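Local coordinates for protein quinone oxidoreductase (Coxiella burnetii, PDB 3TQH) that binds NADPH and probably uses it to reduce quinones, as a member of the medium-chain dehydrogenase/reductase family, at residues Val180-Ser185 and Leu195-Cys200; Asn34-Lys39 and Ala114-Ile119; Ala137-Leu142 and His276-Leu281. All blocks are in the same frame, centred on the assembly; numbering follows the deposited sequence.

Contact 1 of 3, residues Val180-Ser185 and Leu195-Cys200. With NDP (NADPH dihydro-nicotinamide-adenine-dinucleotide phosphate), chain B.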
loop_
_atom_site.group_PDB
_atom_site.type_symbol
_atom_site.label_atom_id
_atom_site.label_comp_id
_atom_site.label_asym_id
_atom_site.label_seq_id
_atom_site.Cartn_x
_atom_site.Cartn_y
_atom_site.Cartn_z
ATOM N N VAL A 180 -9.167 9.217 16.571
ATOM C CA VAL A 180 -7.935 8.867 15.871
ATOM C C VAL A 180 -6.758 9.673 16.408
ATOM O O VAL A 180 -6.760 10.905 16.356
ATOM C CB VAL A 180 -8.062 9.075 14.344
ATOM C CG1 VAL A 180 -6.698 8.971 13.657
ATOM C CG2 VAL A 180 -9.016 8.049 13.754
ATOM N N ILE A 181 -5.774 8.949 16.936
ATOM C CA ILE A 181 -4.488 9.501 17.339
ATOM C C ILE A 181 -3.489 9.035 16.293
ATOM O O ILE A 181 -3.583 7.906 15.806
ATOM C CB ILE A 181 -4.033 8.966 18.726
ATOM C CG1 ILE A 181 -5.146 9.115 19.769
ATOM C CG2 ILE A 181 -2.778 9.688 19.189
ATOM C CD1 ILE A 181 -4.801 8.527 21.148
ATOM N N THR A 182 -2.529 9.879 15.938
ATOM C CA THR A 182 -1.527 9.469 14.959
ATOM C C THR A 182 -0.176 10.091 15.234
ATOM O O THR A 182 -0.084 11.074 15.960
ATOM C CB THR A 182 -1.965 9.819 13.514
ATOM O OG1 THR A 182 -1.020 9.271 12.585
ATOM C CG2 THR A 182 -2.052 11.336 13.318
ATOM N N THR A 183 0.864 9.513 14.637
ATOM C CA THR A 183 2.220 10.049 14.742
ATOM C C THR A 183 2.713 10.559 13.388
ATOM O O THR A 183 2.598 9.866 12.379
ATOM C CB THR A 183 3.211 9.001 15.300
ATOM O OG1 THR A 183 3.075 7.772 14.580
ATOM C CG2 THR A 183 2.946 8.747 16.779
ATOM N N ALA A 184 3.259 11.773 13.382
ATOM C CA ALA A 184 3.825 12.369 12.180
ATOM C C ALA A 184 4.744 13.550 12.513
ATOM O O ALA A 184 4.774 14.026 13.646
ATOM C CB ALA A 184 2.713 12.818 11.267
ATOM N N SER A 185 5.494 14.014 11.516
ATOM C CA SER A 185 6.264 15.261 11.631
ATOM C C SER A 185 5.346 16.453 11.880
ATOM O O SER A 185 4.178 16.431 11.499
ATOM C CB SER A 185 7.061 15.525 10.348
ATOM O OG SER A 185 8.031 14.517 10.147
ATOM N N LEU A 195 -7.672 15.653 7.708
ATOM C CA LEU A 195 -8.182 14.338 7.284
ATOM C C LEU A 195 -8.998 13.614 8.361
ATOM O O LEU A 195 -9.637 12.605 8.072
ATOM C CB LEU A 195 -7.039 13.423 6.828
ATOM C CG LEU A 195 -6.269 13.788 5.556
ATOM C CD1 LEU A 195 -5.366 12.630 5.183
ATOM C CD2 LEU A 195 -7.195 14.129 4.407
ATOM N N GLY A 196 -8.971 14.118 9.595
ATOM C CA GLY A 196 -9.800 13.575 10.676
ATOM C C GLY A 196 -9.085 13.159 11.955
ATOM O O GLY A 196 -9.733 12.712 12.897
ATOM N N ALA A 197 -7.763 13.298 12.012
ATOM C CA ALA A 197 -7.038 13.004 13.246
ATOM C C ALA A 197 -7.458 13.989 14.338
ATOM O O ALA A 197 -7.586 15.184 14.082
ATOM C CB ALA A 197 -5.532 13.070 13.013
ATOM N N GLU A 198 -7.691 13.483 15.546
ATOM C CA GLU A 198 -7.989 14.333 16.697
ATOM C C GLU A 198 -6.704 14.807 17.367
ATOM O O GLU A 198 -6.637 15.929 17.859
ATOM C CB GLU A 198 -8.838 13.584 17.723
ATOM C CG GLU A 198 -9.527 14.510 18.723
ATOM C CD GLU A 198 -9.803 13.842 20.053
ATOM O OE1 GLU A 198 -8.827 13.480 20.751
ATOM O OE2 GLU A 198 -10.994 13.695 20.404
ATOM N N GLN A 199 -5.701 13.933 17.398
ATOM C CA GLN A 199 -4.399 14.252 17.976
ATOM C C GLN A 199 -3.296 13.799 17.027
ATOM O O GLN A 199 -3.296 12.658 16.563
ATOM C CB GLN A 199 -4.238 13.562 19.334
ATOM C CG GLN A 199 -2.921 13.847 20.056
ATOM C CD GLN A 199 -2.832 13.156 21.412
ATOM O OE1 GLN A 199 -3.618 12.261 21.713
ATOM N NE2 GLN A 199 -1.873 13.572 22.231
ATOM N N CYS A 200 -2.365 14.703 16.740
ATOM C CA CYS A 200 -1.169 14.374 15.979
ATOM C C CYS A 200 0.063 14.539 16.854
ATOM O O CYS A 200 0.434 15.655 17.205
ATOM C CB CYS A 200 -1.059 15.282 14.769
ATOM S SG CYS A 200 -2.443 15.116 13.691
HETATM P PA NDP B . 5.052 5.044 3.435
HETATM O O1A NDP B . 6.419 5.099 2.884
HETATM O O2A NDP B . 4.069 5.628 2.503
HETATM O O5B NDP B . 4.983 5.840 4.829
HETATM C C5B NDP B . 5.688 7.059 4.959
HETATM C C4B NDP B . 5.250 7.777 6.226
HETATM O O4B NDP B . 5.871 7.174 7.342
HETATM C C3B NDP B . 5.631 9.251 6.273
HETATM O O3B NDP B . 4.476 10.045 6.108
HETATM C C2B NDP B . 6.275 9.456 7.641
HETATM O O2B NDP B . 5.715 10.535 8.356
HETATM C C1B NDP B . 5.992 8.145 8.355
HETATM N N9A NDP B . 7.036 7.722 9.301
HETATM C C8A NDP B . 8.335 7.389 9.005
HETATM N N7A NDP B . 8.957 7.030 10.146
HETATM C C5A NDP B . 8.078 7.128 11.164
HETATM C C6A NDP B . 8.207 6.885 12.524
HETATM N N6A NDP B . 9.368 6.479 13.010
HETATM N N1A NDP B . 7.126 7.075 13.355
HETATM C C2A NDP B . 5.918 7.502 12.823
HETATM N N3A NDP B . 5.786 7.738 11.466
HETATM C C4A NDP B . 6.860 7.556 10.649
HETATM O O3 NDP B . 4.661 3.532 3.829
HETATM P PN NDP B . 3.227 2.816 3.629
HETATM O O1N NDP B . 3.031 2.524 2.193
HETATM O O2N NDP B . 2.158 3.506 4.365
HETATM O O5D NDP B . 3.528 1.423 4.371
HETATM C C5D NDP B . 3.988 1.374 5.707
HETATM C C4D NDP B . 4.573 -0.003 6.001
HETATM O O4D NDP B . 3.579 -0.999 5.846
HETATM C C3D NDP B . 5.710 -0.342 5.049
HETATM O O3D NDP B . 6.784 -0.892 5.777
HETATM C C2D NDP B . 5.106 -1.343 4.088
HETATM O O2D NDP B . 6.064 -2.245 3.564
HETATM C C1D NDP B . 4.038 -2.010 4.961
HETATM N N1N NDP B . 2.895 -2.597 4.224
HETATM C C2N NDP B . 2.545 -3.891 4.519
HETATM C C3N NDP B . 1.523 -4.555 3.843
HETATM C C7N NDP B . 1.152 -5.970 4.178
HETATM O O7N NDP B . 0.116 -6.588 3.444
HETATM N N7N NDP B . 1.804 -6.614 5.144
HETATM C C4N NDP B . 0.795 -3.815 2.757
HETATM C C5N NDP B . 1.217 -2.405 2.492
HETATM C C6N NDP B . 2.252 -1.866 3.250
HETATM P P2B NDP B . 6.542 11.896 8.598
HETATM O O1X NDP B . 5.587 12.941 9.119
HETATM O O2X NDP B . 7.134 12.381 7.297
HETATM O O3X NDP B . 7.645 11.704 9.602
HETATM O O HOH W 1 -10.706 11.622 15.222
#

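Contact 2 of 3, residues Asn34-Lys39 and Ala114-Ile119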
loop_
_atom_site.group_PDB
_atom_site.type_symbol
_atom_site.label_atom_id
_atom_site.label_comp_id
_atom_site.label_asym_id
_atom_site.label_seq_id
_atom_site.Cartn_x
_atom_site.Cartn_y
_atom_site.Cartn_z
ATOM N N ASN A 34 -6.914 -18.134 -19.069
ATOM C CA ASN A 34 -7.741 -17.493 -18.032
ATOM C C ASN A 34 -7.190 -16.153 -17.524
ATOM O O ASN A 34 -7.645 -15.641 -16.502
ATOM C CB ASN A 34 -8.011 -18.455 -16.860
ATOM C CG ASN A 34 -6.750 -18.867 -16.108
ATOM O OD1 ASN A 34 -5.663 -18.332 -16.324
ATOM N ND2 ASN A 34 -6.902 -19.834 -15.211
ATOM N N GLN A 35 -6.227 -15.586 -18.249
ATOM C CA GLN A 35 -5.651 -14.284 -17.906
ATOM C C GLN A 35 -5.867 -13.278 -19.042
ATOM O O GLN A 35 -6.469 -13.607 -20.065
ATOM C CB GLN A 35 -4.160 -14.440 -17.602
ATOM C CG GLN A 35 -3.869 -15.353 -16.426
ATOM C CD GLN A 35 -2.393 -15.431 -16.103
ATOM O OE1 GLN A 35 -1.951 -14.939 -15.073
ATOM N NE2 GLN A 35 -1.622 -16.037 -16.989
HETATM N N MSE A 36 -5.390 -12.049 -18.849
HETATM C CA MSE A 36 -5.538 -10.983 -19.849
HETATM C C MSE A 36 -4.278 -10.130 -19.951
HETATM O O MSE A 36 -3.431 -10.163 -19.065
HETATM C CB MSE A 36 -6.739 -10.097 -19.503
HETATM C CG MSE A 36 -6.616 -9.369 -18.175
HETATM SE SE MSE A 36 -8.327 -8.824 -17.387
HETATM C CE MSE A 36 -9.243 -10.546 -17.422
ATOM N N LEU A 37 -4.157 -9.384 -21.046
ATOM C CA LEU A 37 -3.075 -8.419 -21.218
ATOM C C LEU A 37 -3.647 -7.009 -21.106
ATOM O O LEU A 37 -4.636 -6.681 -21.764
ATOM C CB LEU A 37 -2.388 -8.614 -22.570
ATOM C CG LEU A 37 -1.078 -7.847 -22.800
ATOM C CD1 LEU A 37 0.039 -8.374 -21.906
ATOM C CD2 LEU A 37 -0.670 -7.929 -24.259
ATOM N N ILE A 38 -3.020 -6.187 -20.267
ATOM C CA ILE A 38 -3.492 -4.839 -19.965
ATOM C C ILE A 38 -2.492 -3.792 -20.453
ATOM O O ILE A 38 -1.311 -3.879 -20.142
ATOM C CB ILE A 38 -3.649 -4.623 -18.437
ATOM C CG1 ILE A 38 -4.493 -5.731 -17.789
ATOM C CG2 ILE A 38 -4.270 -3.259 -18.155
ATOM C CD1 ILE A 38 -5.917 -5.783 -18.274
ATOM N N LYS A 39 -2.965 -2.797 -21.205
ATOM C CA LYS A 39 -2.161 -1.608 -21.494
ATOM C C LYS A 39 -2.194 -0.708 -20.256
ATOM O O LYS A 39 -3.260 -0.210 -19.885
ATOM C CB LYS A 39 -2.713 -0.867 -22.713
ATOM C CG LYS A 39 -1.956 0.410 -23.079
ATOM C CD LYS A 39 -2.767 1.325 -24.008
ATOM C CE LYS A 39 -2.715 0.878 -25.453
ATOM N NZ LYS A 39 -3.144 1.966 -26.389
ATOM N N ALA A 114 -2.678 -10.033 -16.011
ATOM C CA ALA A 114 -3.483 -10.104 -14.791
ATOM C C ALA A 114 -4.633 -11.103 -14.900
ATOM O O ALA A 114 -5.134 -11.393 -15.992
ATOM C CB ALA A 114 -4.020 -8.731 -14.441
ATOM N N SER A 115 -5.032 -11.626 -13.746
ATOM C CA SER A 115 -6.178 -12.508 -13.633
ATOM C C SER A 115 -7.414 -11.650 -13.391
ATOM O O SER A 115 -7.319 -10.597 -12.766
ATOM C CB SER A 115 -5.973 -13.482 -12.469
ATOM O OG SER A 115 -7.129 -14.272 -12.236
ATOM N N PRO A 116 -8.584 -12.084 -13.882
ATOM C CA PRO A 116 -9.811 -11.340 -13.562
ATOM C C PRO A 116 -10.154 -11.317 -12.070
ATOM O O PRO A 116 -10.978 -10.504 -11.642
ATOM C CB PRO A 116 -10.898 -12.090 -14.347
ATOM C CG PRO A 116 -10.308 -13.426 -14.665
ATOM C CD PRO A 116 -8.840 -13.199 -14.808
ATOM N N ASP A 117 -9.534 -12.205 -11.293
ATOM C CA ASP A 117 -9.762 -12.288 -9.852
ATOM C C ASP A 117 -9.028 -11.193 -9.087
ATOM O O ASP A 117 -9.383 -10.907 -7.948
ATOM C CB ASP A 117 -9.334 -13.663 -9.323
ATOM C CG ASP A 117 -10.120 -14.808 -9.962
ATOM O OD1 ASP A 117 -11.364 -14.853 -9.807
ATOM O OD2 ASP A 117 -9.491 -15.666 -10.621
ATOM N N THR A 118 -8.012 -10.585 -9.702
ATOM C CA THR A 118 -7.236 -9.526 -9.037
ATOM C C THR A 118 -7.403 -8.140 -9.689
ATOM O O THR A 118 -6.529 -7.282 -9.563
ATOM C CB THR A 118 -5.736 -9.897 -8.929
ATOM O OG1 THR A 118 -5.128 -9.851 -10.227
ATOM C CG2 THR A 118 -5.575 -11.297 -8.318
ATOM N N ILE A 119 -8.530 -7.927 -10.365
ATOM C CA ILE A 119 -8.880 -6.605 -10.899
ATOM C C ILE A 119 -10.355 -6.299 -10.675
ATOM O O ILE A 119 -11.137 -7.192 -10.368
ATOM C CB ILE A 119 -8.584 -6.481 -12.422
ATOM C CG1 ILE A 119 -9.449 -7.449 -13.240
ATOM C CG2 ILE A 119 -7.115 -6.731 -12.700
ATOM C CD1 ILE A 119 -9.714 -6.972 -14.655
#

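Contact 3 of 3, residues Ala137-Leu142 and His276-Leu281. With NDP (NADPH dihydro-nicotinamide-adenine-dinucleotide phosphate), chain B.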
loop_
_atom_site.group_PDB
_atom_site.type_symbol
_atom_site.label_atom_id
_atom_site.label_comp_id
_atom_site.label_asym_id
_atom_site.label_seq_id
_atom_site.Cartn_x
_atom_site.Cartn_y
_atom_site.Cartn_z
ATOM N N ALA A 137 -2.510 0.317 -0.851
ATOM C CA ALA A 137 -2.641 1.213 0.310
ATOM C C ALA A 137 -4.028 1.145 0.924
ATOM O O ALA A 137 -4.168 1.015 2.138
ATOM C CB ALA A 137 -2.318 2.650 -0.080
ATOM N N GLY A 138 -5.046 1.218 0.075
ATOM C CA GLY A 138 -6.434 1.210 0.522
ATOM C C GLY A 138 -6.880 -0.105 1.124
ATOM O O GLY A 138 -7.535 -0.123 2.170
ATOM N N LEU A 139 -6.553 -1.208 0.458
ATOM C CA LEU A 139 -6.945 -2.523 0.955
ATOM C C LEU A 139 -6.239 -2.821 2.269
ATOM O O LEU A 139 -6.816 -3.459 3.148
ATOM C CB LEU A 139 -6.656 -3.629 -0.063
ATOM C CG LEU A 139 -7.565 -3.693 -1.296
ATOM C CD1 LEU A 139 -6.975 -4.630 -2.360
ATOM C CD2 LEU A 139 -8.991 -4.115 -0.920
ATOM N N THR A 140 -5.000 -2.357 2.411
ATOM C CA THR A 140 -4.263 -2.563 3.650
ATOM C C THR A 140 -4.883 -1.754 4.791
ATOM O O THR A 140 -5.156 -2.290 5.867
ATOM C CB THR A 140 -2.781 -2.205 3.503
ATOM O OG1 THR A 140 -2.231 -2.898 2.378
ATOM C CG2 THR A 140 -2.021 -2.600 4.753
ATOM N N ALA A 141 -5.116 -0.470 4.552
ATOM C CA ALA A 141 -5.755 0.385 5.547
ATOM C C ALA A 141 -7.042 -0.261 6.056
ATOM O O ALA A 141 -7.229 -0.408 7.258
ATOM C CB ALA A 141 -6.040 1.754 4.956
ATOM N N LEU A 142 -7.908 -0.679 5.137
ATOM C CA LEU A 142 -9.219 -1.219 5.501
ATOM C C LEU A 142 -9.113 -2.529 6.278
ATOM O O LEU A 142 -9.744 -2.702 7.322
ATOM C CB LEU A 142 -10.064 -1.436 4.242
ATOM C CG LEU A 142 -11.547 -1.763 4.417
ATOM C CD1 LEU A 142 -12.255 -0.727 5.309
ATOM C CD2 LEU A 142 -12.221 -1.861 3.050
ATOM N N HIS A 276 -14.050 -2.298 -4.727
ATOM C CA HIS A 276 -15.266 -1.655 -5.247
ATOM C C HIS A 276 -15.716 -0.547 -4.297
ATOM O O HIS A 276 -16.021 0.576 -4.723
ATOM C CB HIS A 276 -16.424 -2.665 -5.359
ATOM C CG HIS A 276 -16.551 -3.329 -6.698
ATOM N ND1 HIS A 276 -16.664 -2.624 -7.877
ATOM C CD2 HIS A 276 -16.655 -4.639 -7.034
ATOM C CE1 HIS A 276 -16.796 -3.470 -8.886
ATOM N NE2 HIS A 276 -16.797 -4.699 -8.401
ATOM N N TYR A 277 -15.755 -0.890 -3.010
ATOM C CA TYR A 277 -16.183 0.023 -1.950
ATOM C C TYR A 277 -15.244 1.223 -1.830
ATOM O O TYR A 277 -15.696 2.367 -1.847
ATOM C CB TYR A 277 -16.283 -0.737 -0.617
ATOM C CG TYR A 277 -16.544 0.133 0.587
ATOM C CD1 TYR A 277 -17.801 0.688 0.810
ATOM C CD2 TYR A 277 -15.541 0.387 1.513
ATOM C CE1 TYR A 277 -18.049 1.483 1.916
ATOM C CE2 TYR A 277 -15.782 1.185 2.629
ATOM C CZ TYR A 277 -17.036 1.729 2.819
ATOM O OH TYR A 277 -17.276 2.517 3.916
ATOM N N LEU A 278 -13.942 0.957 -1.731
ATOM C CA LEU A 278 -12.945 2.021 -1.623
ATOM C C LEU A 278 -12.970 2.952 -2.835
ATOM O O LEU A 278 -12.883 4.171 -2.686
ATOM C CB LEU A 278 -11.544 1.435 -1.442
ATOM C CG LEU A 278 -11.302 0.697 -0.124
ATOM C CD1 LEU A 278 -9.920 0.060 -0.128
ATOM C CD2 LEU A 278 -11.466 1.632 1.064
ATOM N N GLY A 279 -13.090 2.376 -4.027
ATOM C CA GLY A 279 -13.146 3.158 -5.251
ATOM C C GLY A 279 -14.383 4.037 -5.349
ATOM O O GLY A 279 -14.321 5.148 -5.873
ATOM N N LYS A 280 -15.510 3.537 -4.853
ATOM C CA LYS A 280 -16.750 4.313 -4.832
ATOM C C LYS A 280 -16.595 5.559 -3.950
ATOM O O LYS A 280 -16.949 6.668 -4.359
ATOM C CB LYS A 280 -17.913 3.452 -4.334
ATOM C CG LYS A 280 -19.280 3.985 -4.726
ATOM C CD LYS A 280 -20.390 3.003 -4.360
ATOM C CE LYS A 280 -21.732 3.461 -4.897
ATOM N NZ LYS A 280 -22.832 2.616 -4.378
ATOM N N LEU A 281 -16.051 5.360 -2.748
ATOM C CA LEU A 281 -15.769 6.453 -1.818
ATOM C C LEU A 281 -14.923 7.526 -2.481
ATOM O O LEU A 281 -15.228 8.712 -2.378
ATOM C CB LEU A 281 -15.039 5.942 -0.567
ATOM C CG LEU A 281 -15.788 5.037 0.418
ATOM C CD1 LEU A 281 -14.888 4.726 1.614
ATOM C CD2 LEU A 281 -17.103 5.657 0.884
HETATM P PA NDP B . 5.052 5.044 3.435
HETATM O O1A NDP B . 6.419 5.099 2.884
HETATM O O2A NDP B . 4.069 5.628 2.503
HETATM O O5B NDP B . 4.983 5.840 4.829
HETATM C C5B NDP B . 5.688 7.059 4.959
HETATM C C4B NDP B . 5.250 7.777 6.226
HETATM O O4B NDP B . 5.871 7.174 7.342
HETATM C C3B NDP B . 5.631 9.251 6.273
HETATM O O3B NDP B . 4.476 10.045 6.108
HETATM C C2B NDP B . 6.275 9.456 7.641
HETATM O O2B NDP B . 5.715 10.535 8.356
HETATM C C1B NDP B . 5.992 8.145 8.355
HETATM N N9A NDP B . 7.036 7.722 9.301
HETATM C C8A NDP B . 8.335 7.389 9.005
HETATM N N7A NDP B . 8.957 7.030 10.146
HETATM C C5A NDP B . 8.078 7.128 11.164
HETATM C C6A NDP B . 8.207 6.885 12.524
HETATM N N6A NDP B . 9.368 6.479 13.010
HETATM N N1A NDP B . 7.126 7.075 13.355
HETATM C C2A NDP B . 5.918 7.502 12.823
HETATM N N3A NDP B . 5.786 7.738 11.466
HETATM C C4A NDP B . 6.860 7.556 10.649
HETATM O O3 NDP B . 4.661 3.532 3.829
HETATM P PN NDP B . 3.227 2.816 3.629
HETATM O O1N NDP B . 3.031 2.524 2.193
HETATM O O2N NDP B . 2.158 3.506 4.365
HETATM O O5D NDP B . 3.528 1.423 4.371
HETATM C C5D NDP B . 3.988 1.374 5.707
HETATM C C4D NDP B . 4.573 -0.003 6.001
HETATM O O4D NDP B . 3.579 -0.999 5.846
HETATM C C3D NDP B . 5.710 -0.342 5.049
HETATM O O3D NDP B . 6.784 -0.892 5.777
HETATM C C2D NDP B . 5.106 -1.343 4.088
HETATM O O2D NDP B . 6.064 -2.245 3.564
HETATM C C1D NDP B . 4.038 -2.010 4.961
HETATM N N1N NDP B . 2.895 -2.597 4.224
HETATM C C2N NDP B . 2.545 -3.891 4.519
HETATM C C3N NDP B . 1.523 -4.555 3.843
HETATM C C7N NDP B . 1.152 -5.970 4.178
HETATM O O7N NDP B . 0.116 -6.588 3.444
HETATM N N7N NDP B . 1.804 -6.614 5.144
HETATM C C4N NDP B . 0.795 -3.815 2.757
HETATM C C5N NDP B . 1.217 -2.405 2.492
HETATM C C6N NDP B . 2.252 -1.866 3.250
HETATM P P2B NDP B . 6.542 11.896 8.598
HETATM O O1X NDP B . 5.587 12.941 9.119
HETATM O O2X NDP B . 7.134 12.381 7.297
HETATM O O3X NDP B . 7.645 11.704 9.602
#

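Contact 1 of 3, residues Val180-Ser185 and Leu195-Cys200
Val180 O takes two backbone amides from the facing segment: Glu198 N at 2.9 Å, and Gln199 N through a longer, weak bond. Two residues on, Thr182 N donates to Gln199 O at 2.9 Å. The pairs Ile181-Gln199 and Thr182-Cys200 are thus in parallel register. On the Ile181 side of the sheet the extended Gln199 chain runs beside Ile181, its OE1 3.7 Å from Ile181 CG2, while NE2 bonds to Ala211 O. On the other side Thr182 CG2 touches Cys200 SG (3.8 Å) and Ala197 CB (3.9 Å). With OG1 anti to the backbone N (chi1 -174°), Thr182 turns its hydroxyl to Ile158 O and its methyl to these neighbours. A Schellman motif at Gly196 ends helix 186-195, and a water joins Gly196 O to Val180 N. Strand 179-184, helix 186-195 and strand 199-202 form a beta-alpha-beta crossover of the Rossmann fold, and Ser185, just past the first strand, holds the NADPH 2'-phosphate: its N donates a nearly straight hydrogen bond to O1X (2.6 Å, 169° at the hydrogen) and its OG donates to O3X (2.9 Å). Backbone and hydroxyl donors together meet the phosphate that distinguishes NADPH from NADH, consistent with a preference for NADPH.

Contact 2 of 3, residues Asn34-Lys39 and Ala114-Ile119
An antiparallel beta pairing within the GroES-like domain joins the start of strand 36-44 to the end of strand 111-114, where Met36, a selenomethionine, faces Ala114 as a hydrogen-bonded pair. Met36 N donates to Ala114 O at 2.9 Å, and Ala114 N returns a bond to Met36 O at 3.1 Å. Beyond this pair the second segment turns away, with Thr118 N bonded to Ser115 O, and the contact passes from backbone to side chains. Met36 CG lies between the backbone N and carbonyl carbon (chi1 62°), which sets CG over Ala114 O, and a bend at chi3 (53°) swings the methyl toward Pro116. There CE meets Pro116 CD at 3.7 Å, while SE lies 3.6 Å from Ile119 CD1, so one side chain touches Pro116 within the turn and Ile119 just after it. Pro116 CD also lies 3.2 Å from Asn34 O. Val86, Val89 and Leu82 add further apolar contacts to Met36, and Ile119 leans on Phe75 and Val95. The two backbone bonds close this end of the strand pairing, which Ile38 and Val112 continue, whereas the turn after Ala114 packs mainly through apolar contacts of Met36, with no side-chain hydrogen bond across the contact.

Contact 3 of 3, residues Ala137-Leu142 and His276-Leu281
Leu278 places CG anti to its carbonyl carbon (chi1 -67°) and continues extended, sending CD1 straight at the backbone of Gly138; Leu142, with CG opposite the backbone N (chi1 -170°), brings CD2 to the flank of the same leucine. Both belong to a helix-helix packing in which helix 135-147 meets helix 272-283. The local axes approach to 10.3 Å and their directions differ by 109°, so the helices cross steeply and the contact is confined to a small patch. The CA atoms of Gly138 and Leu278 are 6.9 Å apart, the shortest such distance between the segments. Gly138 has no side chain to stand between the helices here, which lets the Leu278 CD1 methyl come against its peptide. Leu142 and Leu278 run alongside one another with opposite headings, their CD2 methyls 4.1 Å apart. Leu142 CD2 also reaches Tyr277 CD2 at 4.3 Å, an oblique approach to that ring. Leu139 CD2 adds a looser contact, 4.3 Å from Leu278 CD1. No hydrogen bond crosses between the segments; the joint is apolar, and Leu172 of helix 164-175 further covers Leu278. On another side of helix 135-147, Thr140 faces the nicotinamide, with OG1 3.2 Å from C4N of NADPH, while the same hydroxyl bonds to Thr136 O. Leu278 CD1 makes the nearest approach between the segments, 3.3 Å from Gly138 C.

In the fold
Contact 2 comes first along the chain and is complete before the others begin; contact 1 then falls wholly between the two segments of contact 3. Contacts 1 and 2 lie on opposite sides of the chain's centre, 37 Å between centres, while contact 3 sits between them, about 20 Å from contact 1 and 19 Å from contact 2, centre to centre. Contact 2 belongs to the mixed sheet of the GroES-like domain, contact 1 to the edge of the parallel Rossmann sheet. Contacts 1 and 3 share NADPH: the first meets its 2'-phosphate, the third its nicotinamide, and both pack on helix 164-175. The cofactor therefore spans the two, whereas contact 2 stands away from its pocket.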